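Local coordinates for protein probable adenylyl-sulfate kinase (Aeropyrum pernix, PDB 2YVU) that probably catalyses the ATP-dependent phosphorylation of adenosine 5'-phosphosulfate to 3'-phosphoadenylyl sulfate, the activated form of sulfate, at residues D48-W51 against A52-T55. Residues are numbered along the deposited sequence; the frame is centred on the assembly and turned at random.
Sequences DGDW and ARTT
Ala52 N donates to Asp48 O over 3.0 Å, nearly straight at 172°, and Arg53 N to Gly49 O over 2.8 Å, the i to i+4 bonds of a single helical turn. This short helix, 49-53, leaves the end of strand 44-48 of the parallel sheet in a P-loop kinase fold. Asp48 is its N-cap: OD1 takes the N-H of Trp51 at 3.0 Å on its syn side, though 35° out of the carboxylate plane. The carboxylate also lies near Thr27, a probable ATP-binding residue of the P-loop. Both exposed, Asp50 and Arg53 run side by side, with Asp50 OD1 over one face of the guanidinium, 3.4 Å from Arg53 NH2; the salt bridge is electrostatic, since no N-H points at the oxygen. With CG anti to the backbone N (chi1 163°), the Trp51 ring is turned so that one face meets Thr55 OG1. CE3 packs on Ala52 CB, and Trp76 of the second subunit meets the indole edge-to-face. With an alanine in place of Trp51, that Trp76 is likely to lose its edge-to-face partner and Thr55 OG1 the ring it lies against. Trp51 O is gripped from opposite faces of its carbonyl plane, by Thr54 N at 3.1 Å and by Thr55 OG1 at 3.0 Å. Thr55 OG1 also sits over the centre of that Trp51 indole face, 3.3 Å from Trp51 CE2.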
loop_
_atom_site.group_PDB
_atom_site.type_symbol
_atom_site.label_atom_id
_atom_site.label_comp_id
_atom_site.label_asym_id
_atom_site.label_seq_id
_atom_site.Cartn_x
_atom_site.Cartn_y
_atom_site.Cartn_z
ATOM N N ASP A 48 -8.070 -6.972 1.338
ATOM C CA ASP A 48 -8.282 -8.401 1.181
ATOM C C ASP A 48 -7.650 -8.895 -0.116
ATOM O O ASP A 48 -7.164 -8.098 -0.910
ATOM C CB ASP A 48 -9.778 -8.722 1.236
ATOM C CG ASP A 48 -10.568 -7.988 0.173
ATOM O OD1 ASP A 48 -10.433 -8.331 -1.016
ATOM O OD2 ASP A 48 -11.311 -7.045 0.523
ATOM N N GLY A 49 -7.632 -10.208 -0.315
ATOM C CA GLY A 49 -7.021 -10.789 -1.506
ATOM C C GLY A 49 -7.628 -10.398 -2.834
ATOM O O GLY A 49 -6.917 -10.136 -3.799
ATOM N N ASP A 50 -8.949 -10.351 -2.900
ATOM C CA ASP A 50 -9.604 -9.984 -4.139
ATOM C C ASP A 50 -9.209 -8.565 -4.548
ATOM O O ASP A 50 -9.001 -8.284 -5.728
ATOM C CB ASP A 50 -11.125 -10.124 -3.995
ATOM C CG ASP A 50 -11.583 -11.586 -4.024
ATOM O OD1 ASP A 50 -10.717 -12.489 -3.998
ATOM O OD2 ASP A 50 -12.809 -11.836 -4.067
ATOM N N TRP A 51 -9.090 -7.672 -3.579
ATOM C CA TRP A 51 -8.692 -6.304 -3.893
ATOM C C TRP A 51 -7.241 -6.304 -4.342
ATOM O O TRP A 51 -6.904 -5.788 -5.402
ATOM C CB TRP A 51 -8.835 -5.407 -2.662
ATOM C CG TRP A 51 -8.076 -4.119 -2.773
ATOM C CD1 TRP A 51 -8.430 -3.012 -3.499
ATOM C CD2 TRP A 51 -6.807 -3.817 -2.173
ATOM N NE1 TRP A 51 -7.456 -2.042 -3.384
ATOM C CE2 TRP A 51 -6.451 -2.510 -2.579
ATOM C CE3 TRP A 51 -5.937 -4.525 -1.336
ATOM C CZ2 TRP A 51 -5.261 -1.897 -2.173
ATOM C CZ3 TRP A 51 -4.759 -3.917 -0.935
ATOM C CH2 TRP A 51 -4.430 -2.614 -1.355
ATOM N N ALA A 52 -6.382 -6.898 -3.524
ATOM C CA ALA A 52 -4.949 -6.947 -3.814
ATOM C C ALA A 52 -4.634 -7.557 -5.174
ATOM O O ALA A 52 -3.745 -7.093 -5.886
ATOM C CB ALA A 52 -4.231 -7.740 -2.722
ATOM N N ARG A 53 -5.364 -8.610 -5.518
ATOM C CA ARG A 53 -5.159 -9.334 -6.756
ATOM C C ARG A 53 -5.259 -8.467 -8.009
ATOM O O ARG A 53 -4.637 -8.768 -9.020
ATOM C CB ARG A 53 -6.157 -10.487 -6.815
ATOM C CG ARG A 53 -5.927 -11.493 -7.923
ATOM C CD ARG A 53 -7.016 -12.551 -7.872
ATOM N NE ARG A 53 -8.292 -11.937 -7.518
ATOM C CZ ARG A 53 -9.477 -12.514 -7.673
ATOM N NH1 ARG A 53 -9.567 -13.741 -8.186
ATOM N NH2 ARG A 53 -10.575 -11.859 -7.310
ATOM N N THR A 54 -6.029 -7.385 -7.957
ATOM C CA THR A 54 -6.135 -6.532 -9.128
ATOM C C THR A 54 -5.449 -5.194 -8.924
ATOM O O THR A 54 -5.565 -4.304 -9.771
ATOM C CB THR A 54 -7.606 -6.254 -9.514
ATOM O OG1 THR A 54 -8.265 -5.582 -8.435
ATOM C CG2 THR A 54 -8.328 -7.559 -9.822
ATOM N N THR A 55 -4.722 -5.036 -7.821
ATOM C CA THR A 55 -4.078 -3.747 -7.580
ATOM C C THR A 55 -2.604 -3.783 -7.187
ATOM O O THR A 55 -1.733 -3.640 -8.027
ATOM C CB THR A 55 -4.848 -2.945 -6.496
ATOM O OG1 THR A 55 -4.782 -3.653 -5.244
ATOM C CG2 THR A 55 -6.319 -2.735 -6.920
#